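Local coordinates for ribose ABC transporter, substrate binding protein (Conexibacter woesei, PDB 4KQ9) that probably binds ribose or a related sugar outside the cell membrane and delivers it to an ABC transporter for uptake, at residues Ala120-Asp125 / Met220-Asp225; Leu241-Cys246 / Thr274-Ile279. The protein carries 1 engineered substitution. All blocks are in the same frame, centred on the assembly; numbering follows the deposited sequence.

Contact 1: residues Ala120-Asp125 / Met220-Asp225; sequences ATYIAD and MVVGTD. Engineered in segment 220-225: M220 (natural residue Val).
I123 and Y122 of helix 112-126 pack on M220 and V222 of strand 220-222, a helix-on-sheet layer in one of the two alpha/beta lobes of a type I periplasmic binding protein. The strand lies between strand 193-196 of its parallel sheet and the chain at 240-243, and the helix runs nearly antiparallel to it, with 9.6 Å between the two short axes.

The I123 side chain forks at CB: CG2 goes to the M220 end, where the CE methyl lies 3.9 Å from it, while CG1 goes to V222 and sits 3.9 Å from CG1 of that valine. The turn about CA-CB (chi1 -76°) sets CG1 beside the backbone N and CG2 beside the carbonyl carbon, which divides the two branches between the two partners. The tip rests against both V222 methyls, CD1 of I123 coming to 3.8 Å from V222 CG2. Replacing I123 by an alanine would remove both branches and would probably leave a gap beside the V222 methyls and the M220 CE, with the M220 tip freer to turn.

M220, an engineered selenomethionine where the natural residue is valine, runs alongside I123 head to tail, and its bend at chi3 carries CE to 3.7 Å from the I123 carbonyl O. Its selenium makes an oblique Met-aromatic contact with Y122, whose ring is also in a cation-pi interaction with R126. The SE atom is 5.4 Å from the Y122 ring centroid, 60° off the ring normal, and touches the ring at CE2.

Contact 2: residues Leu241-Cys246 / Thr274-Ile279; sequences LTVSQC and TPVIEI
Strands 241-244 and 277-280 pair antiparallel as a two-stranded sheet at two of the crossovers that join the two lobes, the hinge of this type I binding-protein fold: 241-246 leads into helix 247-264, and the segment 274-279 comes back from strand 271-273 of the six-stranded sheet. T242 and I279 form one hydrogen-bonded pair and S244 and I277 another, each closed by two backbone bonds, with V243 and E278 as the non-hydrogen-bonded pair between. S244 N to I277 O, at 2.8 Å, is the shortest of the four. Four CA-H...O contacts accompany them, among them V276 CA to S244 O at 3.2 Å.

One face carries V243 and E278. V243 CG1, swung anti to its own N (chi1 -176°), lies across V276 and reaches CB of that residue at 3.9 Å; L241 CD1 meets E278 CB at the same distance. Helix 112-126 covers this face. The other face carries T242, S244, I277 and I279, with T242 and I279 side by side, the T242 methyl CG2 being 4.0 Å from I279 CB. Helix 291-297 lies against S244, I277 and I279.

At the far end the strand gives way to an ST turn: S244 OG accepts a bond from C246 N (2.9 Å) and is also hydrogen-bonded to OE2 of E297. C246, at the N-cap position of helix 247-264, forms a disulfide with C296, tying this turn to helix 291-297. Its SG also lies against I277 CG1. Beyond the paired residues a single water spans the two segments, donating to Q245 O and P275 O and accepting from T274 OG1, each bond 2.7 Å long.

Both contacts are buried, but contact 1 lies well within one lobe and contact 2 closer to the centre of the chain, where the lobes join. Contact 1 is made of apolar side chains between a helix and a sheet; contact 2 rests mainly on backbone hydrogen bonds and a bridging water, with a disulfide tying one of its segments to helix 291-297. They adjoin directly: segment 220-225 runs on beside 241-246, with probable hydrogen bonds from G223 N to L241 O (3.0 Å) and from D225 N to V243 O (2.7 Å). Helix 112-126 serves both, since Y122 CB packs 3.6 Å from L241 CD2 while its ring touches M220 and V222 in contact 1.

Contact 1: residues Ala120-Asp125 / Met220-Asp225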
loop_
_atom_site.group_PDB
_atom_site.type_symbol
_atom_site.label_atom_id
_atom_site.label_comp_id
_atom_site.label_asym_id
_atom_site.label_seq_id
_atom_site.Cartn_x
_atom_site.Cartn_y
_atom_site.Cartn_z
ATOM N N ALA A 120 10.183 1.381 -11.494
ATOM C CA ALA A 120 10.594 1.720 -12.847
ATOM C C ALA A 120 12.072 2.063 -12.930
ATOM O O ALA A 120 12.764 1.580 -13.867
ATOM C CB ALA A 120 9.725 2.781 -13.414
ATOM N N THR A 121 12.609 2.777 -11.908
ATOM C CA THR A 121 14.010 3.102 -11.849
ATOM C C THR A 121 14.908 1.897 -11.618
ATOM O O THR A 121 16.015 1.793 -12.224
ATOM C CB THR A 121 14.265 4.187 -10.770
ATOM O OG1 THR A 121 13.419 5.264 -11.050
ATOM C CG2 THR A 121 15.684 4.652 -10.763
ATOM N N TYR A 122 14.458 0.962 -10.766
ATOM C CA TYR A 122 15.158 -0.237 -10.552
ATOM C C TYR A 122 15.388 -0.939 -11.911
ATOM O O TYR A 122 16.505 -1.455 -12.176
ATOM C CB TYR A 122 14.399 -1.171 -9.589
ATOM C CG TYR A 122 15.150 -2.405 -9.283
ATOM C CD1 TYR A 122 16.120 -2.395 -8.282
ATOM C CD2 TYR A 122 14.938 -3.568 -10.006
ATOM C CE1 TYR A 122 16.810 -3.525 -7.977
ATOM C CE2 TYR A 122 15.646 -4.715 -9.735
ATOM C CZ TYR A 122 16.587 -4.667 -8.701
ATOM O OH TYR A 122 17.330 -5.738 -8.404
ATOM N N ILE A 123 14.324 -1.018 -12.688
ATOM C CA ILE A 123 14.342 -1.751 -13.967
ATOM C C ILE A 123 15.219 -0.984 -14.971
ATOM O O ILE A 123 16.116 -1.560 -15.561
ATOM C CB ILE A 123 12.932 -1.876 -14.559
ATOM C CG1 ILE A 123 12.149 -2.967 -13.789
ATOM C CG2 ILE A 123 12.987 -2.271 -16.032
ATOM C CD1 ILE A 123 10.650 -2.855 -13.998
ATOM N N ALA A 124 14.966 0.309 -15.098
ATOM C CA ALA A 124 15.792 1.183 -15.928
ATOM C C ALA A 124 17.318 1.057 -15.605
ATOM O O ALA A 124 18.103 0.845 -16.497
ATOM C CB ALA A 124 15.296 2.610 -15.872
ATOM N N ASP A 125 17.723 1.071 -14.345
ATOM C CA ASP A 125 19.133 0.955 -14.041
ATOM C C ASP A 125 19.714 -0.388 -14.499
ATOM O O ASP A 125 20.921 -0.489 -14.685
ATOM C CB ASP A 125 19.409 1.193 -12.532
ATOM C CG ASP A 125 19.117 2.626 -12.115
ATOM O OD1 ASP A 125 18.986 3.510 -12.985
ATOM O OD2 ASP A 125 18.965 2.866 -10.910
HETATM N N MSE A 220 13.257 -9.540 -15.560
HETATM C CA MSE A 220 13.173 -8.933 -14.217
HETATM C C MSE A 220 11.717 -8.689 -13.836
HETATM O O MSE A 220 11.005 -7.960 -14.508
HETATM C CB MSE A 220 13.879 -7.574 -14.158
HETATM C CG MSE A 220 15.394 -7.740 -14.240
HETATM SE SE MSE A 220 16.088 -5.903 -13.895
HETATM C CE MSE A 220 15.512 -5.188 -15.540
ATOM N N VAL A 221 11.283 -9.274 -12.746
ATOM C CA VAL A 221 9.894 -9.106 -12.265
ATOM C C VAL A 221 9.881 -8.265 -10.984
ATOM O O VAL A 221 10.650 -8.570 -10.068
ATOM C CB VAL A 221 9.356 -10.494 -11.920
ATOM C CG1 VAL A 221 8.076 -10.409 -11.160
ATOM C CG2 VAL A 221 9.266 -11.346 -13.209
ATOM N N VAL A 222 9.029 -7.229 -10.933
ATOM C CA VAL A 222 8.918 -6.308 -9.817
ATOM C C VAL A 222 7.435 -6.171 -9.411
ATOM O O VAL A 222 6.507 -6.145 -10.270
ATOM C CB VAL A 222 9.550 -4.917 -10.109
ATOM C CG1 VAL A 222 10.998 -4.995 -10.707
ATOM C CG2 VAL A 222 8.679 -4.150 -11.055
ATOM N N GLY A 223 7.220 -6.104 -8.114
ATOM C CA GLY A 223 5.856 -6.063 -7.508
ATOM C C GLY A 223 5.841 -5.145 -6.287
ATOM O O GLY A 223 6.817 -4.462 -6.048
ATOM N N THR A 224 4.760 -5.117 -5.531
ATOM C CA THR A 224 4.597 -4.344 -4.348
ATOM C C THR A 224 3.822 -5.202 -3.326
ATOM O O THR A 224 2.911 -5.882 -3.676
ATOM C CB THR A 224 3.797 -3.058 -4.626
ATOM O OG1 THR A 224 4.508 -2.235 -5.532
ATOM C CG2 THR A 224 3.550 -2.306 -3.389
ATOM N N ASP A 225 4.244 -5.085 -2.091
ATOM C CA ASP A 225 3.617 -5.536 -0.863
ATOM C C ASP A 225 4.631 -6.198 0.063
ATOM O O ASP A 225 4.447 -6.231 1.228
ATOM C CB ASP A 225 2.458 -6.519 -1.061
ATOM C CG ASP A 225 1.192 -5.849 -1.599
ATOM O OD1 ASP A 225 1.106 -4.631 -1.578
ATOM O OD2 ASP A 225 0.364 -6.578 -2.127
#

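Contact 2: residues Leu241-Cys246 / Thr274-Ile279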
loop_
_atom_site.group_PDB
_atom_site.type_symbol
_atom_site.label_atom_id
_atom_site.label_comp_id
_atom_site.label_asym_id
_atom_site.label_seq_id
_atom_site.Cartn_x
_atom_site.Cartn_y
_atom_site.Cartn_z
ATOM N N LEU A 241 12.494 -7.421 -7.377
ATOM C CA LEU A 241 12.235 -6.340 -6.409
ATOM C C LEU A 241 10.810 -6.416 -5.913
ATOM O O LEU A 241 9.866 -6.665 -6.710
ATOM C CB LEU A 241 12.413 -4.985 -7.071
ATOM C CG LEU A 241 12.172 -3.666 -6.311
ATOM C CD1 LEU A 241 13.417 -3.404 -5.530
ATOM C CD2 LEU A 241 11.998 -2.429 -7.219
ATOM N N THR A 242 10.629 -6.199 -4.639
ATOM C CA THR A 242 9.310 -5.850 -4.144
ATOM C C THR A 242 9.411 -4.635 -3.231
ATOM O O THR A 242 10.522 -4.279 -2.756
ATOM C CB THR A 242 8.685 -7.054 -3.415
ATOM O OG1 THR A 242 7.327 -6.770 -3.069
ATOM C CG2 THR A 242 9.448 -7.424 -2.166
ATOM N N VAL A 243 8.283 -4.009 -2.929
ATOM C CA VAL A 243 8.294 -2.812 -2.115
ATOM C C VAL A 243 7.350 -3.026 -0.923
ATOM O O VAL A 243 6.177 -3.398 -1.123
ATOM C CB VAL A 243 7.896 -1.574 -2.915
ATOM C CG1 VAL A 243 8.004 -0.260 -2.065
ATOM C CG2 VAL A 243 8.816 -1.437 -4.108
ATOM N N SER A 244 7.835 -2.783 0.300
ATOM C CA SER A 244 6.953 -2.751 1.515
ATOM C C SER A 244 6.349 -1.368 1.733
ATOM O O SER A 244 7.047 -0.356 1.578
ATOM C CB SER A 244 7.731 -3.133 2.723
ATOM O OG SER A 244 6.956 -2.882 3.858
ATOM N N GLN A 245 5.045 -1.337 2.036
ATOM C CA GLN A 245 4.366 -0.113 2.398
ATOM C C GLN A 245 4.364 0.085 3.891
ATOM O O GLN A 245 3.686 0.950 4.354
ATOM C CB GLN A 245 2.937 -0.216 1.932
ATOM C CG GLN A 245 2.820 -0.208 0.426
ATOM C CD GLN A 245 1.346 -0.098 0.020
ATOM O OE1 GLN A 245 0.780 -1.037 -0.530
ATOM N NE2 GLN A 245 0.716 1.011 0.352
ATOM N N CYS A 246 5.101 -0.739 4.651
ATOM C CA CYS A 246 5.391 -0.473 6.072
ATOM C C CYS A 246 4.132 -0.320 6.928
ATOM O O CYS A 246 3.925 0.704 7.582
ATOM C CB CYS A 246 6.235 0.771 6.164
ATOM S SG CYS A 246 7.872 0.551 5.396
ATOM N N THR A 274 4.080 8.049 4.248
ATOM C CA THR A 274 4.717 7.121 5.119
ATOM C C THR A 274 5.840 6.413 4.378
ATOM O O THR A 274 5.776 6.323 3.200
ATOM C CB THR A 274 3.656 6.125 5.678
ATOM O OG1 THR A 274 2.817 5.621 4.631
ATOM C CG2 THR A 274 2.729 6.869 6.659
ATOM N N PRO A 275 6.848 5.936 5.088
ATOM C CA PRO A 275 7.995 5.297 4.489
ATOM C C PRO A 275 7.636 4.033 3.709
ATOM O O PRO A 275 6.686 3.348 4.004
ATOM C CB PRO A 275 8.906 4.959 5.664
ATOM C CG PRO A 275 8.300 5.448 6.863
ATOM C CD PRO A 275 6.919 5.940 6.540
ATOM N N VAL A 276 8.351 3.833 2.620
ATOM C CA VAL A 276 8.337 2.565 1.884
ATOM C C VAL A 276 9.789 2.080 1.789
ATOM O O VAL A 276 10.707 2.922 1.848
ATOM C CB VAL A 276 7.733 2.716 0.481
ATOM C CG1 VAL A 276 6.336 3.259 0.523
ATOM C CG2 VAL A 276 8.600 3.530 -0.488
ATOM N N ILE A 277 9.974 0.766 1.700
ATOM C CA ILE A 277 11.270 0.128 1.662
ATOM C C ILE A 277 11.319 -0.868 0.501
ATOM O O ILE A 277 10.461 -1.734 0.426
ATOM C CB ILE A 277 11.619 -0.610 2.953
ATOM C CG1 ILE A 277 11.753 0.383 4.096
ATOM C CG2 ILE A 277 12.968 -1.261 2.802
ATOM C CD1 ILE A 277 12.116 -0.167 5.439
ATOM N N GLU A 278 12.274 -0.694 -0.390
ATOM C CA GLU A 278 12.568 -1.619 -1.508
ATOM C C GLU A 278 13.444 -2.779 -1.060
ATOM O O GLU A 278 14.458 -2.585 -0.322
ATOM C CB GLU A 278 13.421 -0.911 -2.568
ATOM C CG GLU A 278 12.828 0.332 -3.128
ATOM C CD GLU A 278 13.818 1.121 -4.007
ATOM O OE1 GLU A 278 14.335 0.588 -5.024
ATOM O OE2 GLU A 278 14.076 2.304 -3.681
ATOM N N ILE A 279 13.129 -3.967 -1.576
ATOM C CA ILE A 279 13.781 -5.187 -1.195
ATOM C C ILE A 279 14.168 -5.853 -2.499
ATOM O O ILE A 279 13.267 -6.150 -3.269
ATOM C CB ILE A 279 12.773 -6.079 -0.468
ATOM C CG1 ILE A 279 12.116 -5.314 0.668
ATOM C CG2 ILE A 279 13.441 -7.336 0.047
ATOM C CD1 ILE A 279 11.356 -6.214 1.569
HETATM O O HOH W 1 4.002 3.466 3.584
#